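Long-range contacts in oxidoreductase, NAD-binding/iron-sulfur cluster-binding protein (Nitratireductor pacificus pht-3B, PDB 6ZXU), which removes halogen from organohalide substrates as a catabolic reductive dehalogenase, using a bound cobalamin and two [4Fe-4S] clusters: residues A[677-682]-A[705-710]; A[390-395]-A[424-429]; A[82-87]-A[352-357]. One frame throughout, in Å; residues are numbered along the deposited sequence.

Contact 1 of 3, residues A[677-682]-A[705-710]; sequences LAMYPP and AEYAAA
A Met-aromatic contact between M679 and Y707 clamps the extended loop 677-682 against the C-terminal part of helix 700-709. The methyl M679 CE sits over one face of the Y707 ring, 4.0 Å from its centroid and 13° off the normal, a CH-pi contact; the sulfur M679 SD lies obliquely at 5.0 Å from that centroid. M679 CG stands between its own backbone N and carbonyl carbon (chi1 58°), and the bend at chi3 folds the methyl back over the ring. Nearer the backbone, M679 CG rests 3.6 Å from Y707 N, and at the tip M679 CE also reaches the methyl A710 CB at 4.1 Å. The Y707 ring is bounded at its edge by the A678 carbonyl carbon, while L677 CB packs 3.7 Å from Y707 CE2. No hydrogen bond joins the two segments. The phenol Y707 OH is instead bonded to the carbonyl of K569, a cobalamin-binding residue, which ties the helix to that region. On the other flank, P681 CG lies 3.8 Å from E706 CG; the E706 carboxylate forms a salt bridge with R683. V560 and F562 of strand 560-562 also touch M679, and P681 lies about 7 Å from the cobalamin, side chain to ligand: a Met-aromatic contact that joins a loop to a helix beside the cobalamin site.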
loop_
_atom_site.group_PDB
_atom_site.type_symbol
_atom_site.label_atom_id
_atom_site.label_comp_id
_atom_site.label_asym_id
_atom_site.label_seq_id
_atom_site.Cartn_x
_atom_site.Cartn_y
_atom_site.Cartn_z
ATOM N N LEU A 677 0.372 -11.243 -28.401
ATOM C CA LEU A 677 0.912 -10.173 -27.627
ATOM C C LEU A 677 2.372 -9.874 -28.076
ATOM O O LEU A 677 3.032 -10.713 -28.673
ATOM C CB LEU A 677 0.837 -10.545 -26.107
ATOM C CG LEU A 677 -0.575 -10.865 -25.570
ATOM C CD1 LEU A 677 -0.454 -11.269 -24.140
ATOM C CD2 LEU A 677 -1.569 -9.671 -25.662
ATOM N N ALA A 678 2.835 -8.667 -27.751
ATOM C CA ALA A 678 4.206 -8.252 -28.006
ATOM C C ALA A 678 4.994 -8.311 -26.686
ATOM O O ALA A 678 4.423 -8.052 -25.601
ATOM C CB ALA A 678 4.244 -6.858 -28.559
ATOM N N MET A 679 6.222 -8.768 -26.737
ATOM C CA MET A 679 7.097 -8.777 -25.563
ATOM C C MET A 679 8.357 -7.971 -25.860
ATOM O O MET A 679 8.768 -7.884 -26.997
ATOM C CB MET A 679 7.464 -10.180 -25.116
ATOM C CG MET A 679 8.142 -11.000 -26.146
ATOM S SD MET A 679 8.974 -12.464 -25.568
ATOM C CE MET A 679 7.877 -13.267 -24.408
ATOM N N TYR A 680 8.969 -7.436 -24.834
ATOM C CA TYR A 680 10.096 -6.552 -25.027
ATOM C C TYR A 680 11.217 -6.975 -24.085
ATOM O O TYR A 680 11.488 -6.301 -23.085
ATOM C CB TYR A 680 9.699 -5.115 -24.819
ATOM C CG TYR A 680 8.674 -4.664 -25.806
ATOM C CD1 TYR A 680 9.014 -4.356 -27.091
ATOM C CD2 TYR A 680 7.327 -4.686 -25.485
ATOM C CE1 TYR A 680 8.068 -4.002 -28.039
ATOM C CE2 TYR A 680 6.350 -4.389 -26.440
ATOM C CZ TYR A 680 6.754 -4.041 -27.736
ATOM O OH TYR A 680 5.771 -3.673 -28.693
ATOM N N PRO A 681 11.906 -8.082 -24.442
ATOM C CA PRO A 681 13.074 -8.462 -23.667
ATOM C C PRO A 681 14.199 -7.492 -23.978
ATOM O O PRO A 681 14.045 -6.666 -24.847
ATOM C CB PRO A 681 13.371 -9.873 -24.165
ATOM C CG PRO A 681 12.829 -9.883 -25.548
ATOM C CD PRO A 681 11.647 -9.005 -25.546
ATOM N N PRO A 682 15.358 -7.610 -23.276
ATOM C CA PRO A 682 16.455 -6.665 -23.511
ATOM C C PRO A 682 16.795 -6.312 -24.957
ATOM O O PRO A 682 17.095 -5.147 -25.248
ATOM C CB PRO A 682 17.622 -7.321 -22.788
ATOM C CG PRO A 682 16.932 -7.930 -21.602
ATOM C CD PRO A 682 15.661 -8.492 -22.137
ATOM N N ALA A 705 6.696 -10.587 -33.042
ATOM C CA ALA A 705 7.480 -11.737 -33.593
ATOM C C ALA A 705 8.326 -12.387 -32.517
ATOM O O ALA A 705 8.524 -13.596 -32.497
ATOM C CB ALA A 705 8.348 -11.292 -34.737
ATOM N N GLU A 706 8.859 -11.581 -31.619
ATOM C CA GLU A 706 9.630 -12.079 -30.501
ATOM C C GLU A 706 8.809 -12.994 -29.600
ATOM O O GLU A 706 9.267 -14.063 -29.171
ATOM C CB GLU A 706 10.169 -10.897 -29.705
ATOM C CG GLU A 706 11.102 -11.252 -28.590
ATOM C CD GLU A 706 12.458 -11.690 -29.173
ATOM O OE1 GLU A 706 12.666 -11.453 -30.420
ATOM O OE2 GLU A 706 13.293 -12.265 -28.412
ATOM N N TYR A 707 7.558 -12.641 -29.345
ATOM C CA TYR A 707 6.682 -13.481 -28.555
ATOM C C TYR A 707 6.375 -14.805 -29.251
ATOM O O TYR A 707 6.424 -15.820 -28.595
ATOM C CB TYR A 707 5.399 -12.726 -28.183
ATOM C CG TYR A 707 4.721 -13.099 -26.857
ATOM C CD1 TYR A 707 4.378 -14.378 -26.574
ATOM C CD2 TYR A 707 4.388 -12.141 -25.970
ATOM C CE1 TYR A 707 3.701 -14.718 -25.420
ATOM C CE2 TYR A 707 3.778 -12.426 -24.769
ATOM C CZ TYR A 707 3.424 -13.704 -24.504
ATOM O OH TYR A 707 2.808 -13.936 -23.317
ATOM N N ALA A 708 6.170 -14.802 -30.553
ATOM C CA ALA A 708 5.945 -16.018 -31.287
ATOM C C ALA A 708 7.210 -16.915 -31.284
ATOM O O ALA A 708 7.112 -18.118 -31.309
ATOM C CB ALA A 708 5.528 -15.680 -32.732
ATOM N N ALA A 709 8.371 -16.330 -31.149
ATOM C CA ALA A 709 9.607 -17.100 -31.167
ATOM C C ALA A 709 10.070 -17.518 -29.763
ATOM O O ALA A 709 11.046 -18.210 -29.644
ATOM C CB ALA A 709 10.724 -16.266 -31.807
ATOM N N ALA A 710 9.394 -17.096 -28.716
ATOM C CA ALA A 710 9.820 -17.405 -27.343
ATOM C C ALA A 710 9.915 -18.917 -27.097
ATOM O O ALA A 710 9.054 -19.674 -27.497
ATOM C CB ALA A 710 8.897 -16.752 -26.323
#

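Contact 2 of 3, residues A[390-395]-A[424-429]; sequences LGADFV and VVMLID
The start of strand 394-399 pairs antiparallel with strand 422-429, its neighbour in a four-stranded sheet, the approach marked by a classic beta bulge where D393 and F394 both face L427. The carbonyl L427 O takes D393 N at 3.0 Å, nearly in line with its C=O bond (170°), and a weak bond from F394 N. In return, L427 N donates to F394 O at 3.0 Å, so F394 and L427 form a hydrogen-bonded pair; V395 and M426 follow as a non-hydrogen-bonded pair. Just before the bulge, G391 ends helix 376-390 in a Schellman motif with positive phi, turning the chain toward the sheet. On one face, F394 CB meets L427 CB at 4.1 Å, and the F394 ring also meets that of Y288. L427, about 5 Å from the cobalamin by nearest side-chain approach, also touches S516 of the adjoining strand. On the other face, V395 and M426 lie side by side, V395 CG2 3.8 Å from M426 CG; the M426 side chain also packs on I459 and M463 of helix 445-469. A392 CB approaches M426 SD, while V395 CG1 meets V424 CG1. Beyond the bulge, the D429 carboxylate is held by R513 through a salt bridge and by G431 N. With D393 CG anti to its carbonyl carbon (chi1 -63°), the carboxylate takes a backbone N-H of the strand beyond the bulge: D429 N gives D393 OD2 a nearly straight bond of 2.8 Å on the anti side of the carboxylate, 25° out of its plane.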
loop_
_atom_site.group_PDB
_atom_site.type_symbol
_atom_site.label_atom_id
_atom_site.label_comp_id
_atom_site.label_asym_id
_atom_site.label_seq_id
_atom_site.Cartn_x
_atom_site.Cartn_y
_atom_site.Cartn_z
ATOM N N LEU A 390 5.955 -0.712 12.148
ATOM C CA LEU A 390 5.791 0.511 11.400
ATOM C C LEU A 390 4.627 0.442 10.465
ATOM O O LEU A 390 4.205 1.460 9.926
ATOM C CB LEU A 390 7.087 0.835 10.604
ATOM C CG LEU A 390 8.336 1.153 11.427
ATOM C CD1 LEU A 390 9.567 1.138 10.552
ATOM C CD2 LEU A 390 8.136 2.540 12.034
ATOM N N GLY A 391 4.083 -0.727 10.239
ATOM C CA GLY A 391 2.821 -0.856 9.449
ATOM C C GLY A 391 2.846 -1.734 8.219
ATOM O O GLY A 391 1.904 -1.710 7.430
ATOM N N ALA A 392 3.935 -2.477 7.987
ATOM C CA ALA A 392 3.937 -3.400 6.844
ATOM C C ALA A 392 2.916 -4.510 7.021
ATOM O O ALA A 392 2.633 -4.929 8.125
ATOM C CB ALA A 392 5.342 -3.973 6.646
ATOM N N ASP A 393 2.347 -5.006 5.932
ATOM C CA ASP A 393 1.514 -6.196 5.935
ATOM C C ASP A 393 2.269 -7.541 5.806
ATOM O O ASP A 393 1.888 -8.495 6.407
ATOM C CB ASP A 393 0.425 -6.082 4.858
ATOM C CG ASP A 393 -0.567 -4.843 5.173
ATOM O OD1 ASP A 393 -1.103 -4.810 6.319
ATOM O OD2 ASP A 393 -0.678 -3.870 4.367
ATOM N N PHE A 394 3.367 -7.552 5.062
ATOM C CA PHE A 394 4.306 -8.668 4.972
ATOM C C PHE A 394 5.717 -8.150 4.938
ATOM O O PHE A 394 6.003 -7.127 4.289
ATOM C CB PHE A 394 4.056 -9.486 3.710
ATOM C CG PHE A 394 2.722 -10.169 3.646
ATOM C CD1 PHE A 394 1.592 -9.482 3.260
ATOM C CD2 PHE A 394 2.569 -11.460 4.072
ATOM C CE1 PHE A 394 0.340 -10.079 3.266
ATOM C CE2 PHE A 394 1.309 -12.063 4.069
ATOM C CZ PHE A 394 0.207 -11.363 3.667
ATOM N N VAL A 395 6.622 -8.863 5.540
ATOM C CA VAL A 395 8.052 -8.611 5.467
ATOM C C VAL A 395 8.793 -9.933 5.127
ATOM O O VAL A 395 8.496 -10.976 5.692
ATOM C CB VAL A 395 8.671 -8.062 6.790
ATOM C CG1 VAL A 395 10.131 -7.696 6.591
ATOM C CG2 VAL A 395 7.924 -6.871 7.328
ATOM N N VAL A 424 15.379 -6.250 1.682
ATOM C CA VAL A 424 14.234 -6.377 2.579
ATOM C C VAL A 424 13.005 -5.903 1.784
ATOM O O VAL A 424 12.964 -4.817 1.250
ATOM C CB VAL A 424 14.388 -5.545 3.834
ATOM C CG1 VAL A 424 13.191 -5.760 4.790
ATOM C CG2 VAL A 424 15.703 -5.938 4.497
ATOM N N VAL A 425 12.056 -6.825 1.617
ATOM C CA VAL A 425 10.897 -6.626 0.788
ATOM C C VAL A 425 9.679 -6.577 1.705
ATOM O O VAL A 425 9.436 -7.466 2.537
ATOM C CB VAL A 425 10.710 -7.787 -0.192
ATOM C CG1 VAL A 425 9.613 -7.494 -1.195
ATOM C CG2 VAL A 425 12.011 -8.037 -0.913
ATOM N N MET A 426 8.872 -5.543 1.505
ATOM C CA MET A 426 7.628 -5.387 2.278
ATOM C C MET A 426 6.466 -5.160 1.363
ATOM O O MET A 426 6.604 -4.551 0.327
ATOM C CB MET A 426 7.755 -4.288 3.254
ATOM C CG MET A 426 8.762 -4.666 4.286
ATOM S SD MET A 426 9.249 -3.384 5.431
ATOM C CE MET A 426 10.086 -2.273 4.272
ATOM N N LEU A 427 5.345 -5.773 1.698
ATOM C CA LEU A 427 4.096 -5.628 0.950
ATOM C C LEU A 427 3.116 -4.769 1.767
ATOM O O LEU A 427 2.965 -4.979 2.954
ATOM C CB LEU A 427 3.512 -6.931 0.614
ATOM C CG LEU A 427 4.274 -7.988 -0.170
ATOM C CD1 LEU A 427 3.300 -9.194 -0.418
ATOM C CD2 LEU A 427 4.766 -7.464 -1.491
ATOM N N ILE A 428 2.484 -3.853 1.094
ATOM C CA ILE A 428 1.407 -3.002 1.616
ATOM C C ILE A 428 0.138 -3.373 0.846
ATOM O O ILE A 428 0.123 -3.281 -0.378
ATOM C CB ILE A 428 1.738 -1.520 1.441
ATOM C CG1 ILE A 428 3.106 -1.149 2.012
ATOM C CG2 ILE A 428 0.638 -0.678 2.060
ATOM C CD1 ILE A 428 3.143 -1.341 3.517
ATOM N N ASP A 429 -0.880 -3.758 1.578
ATOM C CA ASP A 429 -2.187 -4.133 1.052
ATOM C C ASP A 429 -2.813 -2.871 0.433
ATOM O O ASP A 429 -2.892 -1.827 1.070
ATOM C CB ASP A 429 -3.074 -4.729 2.148
ATOM C CG ASP A 429 -4.364 -5.300 1.626
ATOM O OD1 ASP A 429 -4.823 -4.906 0.487
ATOM O OD2 ASP A 429 -4.991 -6.082 2.385
#

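Contact 3 of 3, residues A[82-87]-A[352-357]; sequences RLFTRF and QNMVPL
L83, near the C-terminal end of helix 74-85, reaches N353 and M354 of helix 342-354 and L357 of the 3-10 segment that follows, its two methyls dividing the work. L83 CD2 touches M354 CG at 3.7 Å and L357 CD1 at 4.0 Å, and also lies against the backbone N353 O; L83 CD1 faces N353 CB. With L83 CG opposite its own backbone N (chi1 175°), this branched end points at the other segment. Beside it, F84 presents its ring edge to the sulfur: M354 SD lies 5.2 Å from the ring centroid and 87° off the normal, a Met-aromatic contact in which F84 CZ comes within 4.1 Å of the sulfur. On the other flank, the N353 amide meets F87, its ND2 3.5 Å from F87 CZ, with ring and amide planes 32° apart. That nitrogen is hydrogen-bonded to P349 O one turn back along its helix, which fixes the turn of the amide. The edge of the R86 guanidinium approaches N353 OD1, with NH1 at 3.6 Å; no hydrogen bond crosses the contact. R86 CB sits above the centre of the F87 ring and backs one of its faces. In the second shell, M174, A177 and E178 of helix 168-190 cover F84, and A457 and E458 of helix 445-469 pack on M354. The contact thus joins the C-terminal ends of two helices through L83, N353, M354 and the two phenylalanines, with an edge-on Met-aromatic contact between helices, away from the annotated sites.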
loop_
_atom_site.group_PDB
_atom_site.type_symbol
_atom_site.label_atom_id
_atom_site.label_comp_id
_atom_site.label_asym_id
_atom_site.label_seq_id
_atom_site.Cartn_x
_atom_site.Cartn_y
_atom_site.Cartn_z
ATOM N N ARG A 82 9.132 15.551 10.775
ATOM C CA ARG A 82 9.470 16.922 10.456
ATOM C C ARG A 82 9.271 17.164 8.991
ATOM O O ARG A 82 8.883 18.221 8.597
ATOM C CB ARG A 82 10.912 17.230 10.871
ATOM C CG ARG A 82 11.111 17.395 12.394
ATOM C CD ARG A 82 12.437 18.089 12.721
ATOM N NE ARG A 82 13.582 17.274 12.274
ATOM C CZ ARG A 82 14.146 16.290 12.980
ATOM N NH1 ARG A 82 13.704 16.019 14.222
ATOM N NH2 ARG A 82 15.164 15.580 12.458
ATOM N N LEU A 83 9.617 16.178 8.174
ATOM C CA LEU A 83 9.385 16.291 6.762
ATOM C C LEU A 83 7.904 16.474 6.470
ATOM O O LEU A 83 7.532 17.325 5.703
ATOM C CB LEU A 83 9.889 15.050 6.071
ATOM C CG LEU A 83 9.607 14.975 4.600
ATOM C CD1 LEU A 83 10.426 16.046 3.906
ATOM C CD2 LEU A 83 9.980 13.550 4.077
ATOM N N PHE A 84 7.049 15.648 7.080
ATOM C CA PHE A 84 5.622 15.728 6.813
ATOM C C PHE A 84 4.979 17.007 7.330
ATOM O O PHE A 84 4.038 17.482 6.724
ATOM C CB PHE A 84 4.878 14.485 7.382
ATOM C CG PHE A 84 5.354 13.176 6.834
ATOM C CD1 PHE A 84 5.868 13.072 5.530
ATOM C CD2 PHE A 84 5.193 12.003 7.576
ATOM C CE1 PHE A 84 6.340 11.844 5.048
ATOM C CE2 PHE A 84 5.623 10.784 7.084
ATOM C CZ PHE A 84 6.206 10.687 5.837
ATOM N N THR A 85 5.526 17.568 8.413
ATOM C CA THR A 85 5.165 18.886 8.896
ATOM C C THR A 85 5.176 20.036 7.887
ATOM O O THR A 85 4.291 20.890 7.895
ATOM C CB THR A 85 6.066 19.268 10.066
ATOM O OG1 THR A 85 5.924 18.293 11.108
ATOM C CG2 THR A 85 5.731 20.620 10.566
ATOM N N ARG A 86 6.095 19.998 6.927
ATOM C CA ARG A 86 6.166 21.001 5.850
ATOM C C ARG A 86 4.926 21.005 4.993
ATOM O O ARG A 86 4.682 21.947 4.251
ATOM C CB ARG A 86 7.413 20.730 4.951
ATOM C CG ARG A 86 8.648 20.533 5.846
ATOM C CD ARG A 86 10.017 20.677 5.231
ATOM N NE ARG A 86 10.203 20.010 3.947
ATOM C CZ ARG A 86 10.180 20.604 2.748
ATOM N NH1 ARG A 86 10.419 19.870 1.646
ATOM N NH2 ARG A 86 9.909 21.915 2.634
ATOM N N PHE A 87 4.117 19.964 5.053
ATOM C CA PHE A 87 2.970 19.908 4.151
ATOM C C PHE A 87 1.591 19.964 4.897
ATOM O O PHE A 87 0.538 19.675 4.287
ATOM C CB PHE A 87 3.061 18.628 3.271
ATOM C CG PHE A 87 4.419 18.451 2.625
ATOM C CD1 PHE A 87 4.835 19.368 1.663
ATOM C CD2 PHE A 87 5.285 17.481 3.039
ATOM C CE1 PHE A 87 6.107 19.316 1.131
ATOM C CE2 PHE A 87 6.532 17.395 2.472
ATOM C CZ PHE A 87 6.943 18.300 1.521
ATOM N N GLN A 352 7.285 12.813 -3.248
ATOM C CA GLN A 352 8.457 13.395 -3.924
ATOM C C GLN A 352 9.570 13.794 -2.973
ATOM O O GLN A 352 10.741 13.655 -3.270
ATOM C CB GLN A 352 8.051 14.554 -4.801
ATOM C CG GLN A 352 7.273 14.189 -6.024
ATOM C CD GLN A 352 6.714 15.465 -6.720
ATOM O OE1 GLN A 352 6.576 16.563 -6.102
ATOM N NE2 GLN A 352 6.365 15.319 -8.018
ATOM N N ASN A 353 9.223 14.308 -1.830
ATOM C CA ASN A 353 10.205 14.769 -0.900
ATOM C C ASN A 353 10.787 13.757 0.003
ATOM O O ASN A 353 11.649 14.079 0.804
ATOM C CB ASN A 353 9.661 15.946 -0.128
ATOM C CG ASN A 353 9.525 17.175 -1.040
ATOM O OD1 ASN A 353 10.513 17.862 -1.323
ATOM N ND2 ASN A 353 8.320 17.417 -1.561
ATOM N N MET A 354 10.297 12.521 -0.044
ATOM C CA MET A 354 10.988 11.424 0.624
ATOM C C MET A 354 12.185 10.923 -0.181
ATOM O O MET A 354 13.082 10.279 0.365
ATOM C CB MET A 354 10.022 10.274 0.944
ATOM C CG MET A 354 9.152 10.516 2.169
ATOM S SD MET A 354 8.157 9.073 2.658
ATOM C CE MET A 354 6.933 8.975 1.333
ATOM N N VAL A 355 12.221 11.222 -1.488
ATOM C CA VAL A 355 13.263 10.696 -2.356
ATOM C C VAL A 355 14.706 11.086 -1.863
ATOM O O VAL A 355 15.573 10.202 -1.778
ATOM C CB VAL A 355 13.054 11.084 -3.789
ATOM C CG1 VAL A 355 14.214 10.600 -4.624
ATOM C CG2 VAL A 355 11.753 10.489 -4.309
ATOM N N PRO A 356 14.936 12.326 -1.428
ATOM C CA PRO A 356 16.310 12.651 -0.991
ATOM C C PRO A 356 16.731 11.927 0.262
ATOM O O PRO A 356 17.938 11.920 0.561
ATOM C CB PRO A 356 16.229 14.174 -0.715
ATOM C CG PRO A 356 15.131 14.639 -1.616
ATOM C CD PRO A 356 14.125 13.547 -1.547
ATOM N N LEU A 357 15.774 11.292 0.962
ATOM C CA LEU A 357 16.082 10.614 2.204
ATOM C C LEU A 357 16.286 9.133 2.046
ATOM O O LEU A 357 16.415 8.454 3.023
ATOM C CB LEU A 357 15.001 10.882 3.259
ATOM C CG LEU A 357 14.632 12.349 3.550
ATOM C CD1 LEU A 357 13.786 12.429 4.805
ATOM C CD2 LEU A 357 15.845 13.202 3.737
#

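How the contacts relate
The three contacts occupy separate places in the chain and follow one another in sequence order 3, 2, 1, with no two touching. Contacts 1 and 2 both lie close to the cobalamin, yet their centres are 33 Å apart: P681 of contact 1 comes about 7 Å from the cofactor and L427 of contact 2 about 5 Å, measured from the side chains. Contact 3 is more remote, M354 standing about 13 Å from the cobalamin, but its nearest atoms are about 10 Å from contact 2, and helix 445-469 packs on both. Contact 1 also lies near an iron-sulfur cluster, the L677 side chain about 9 Å from it.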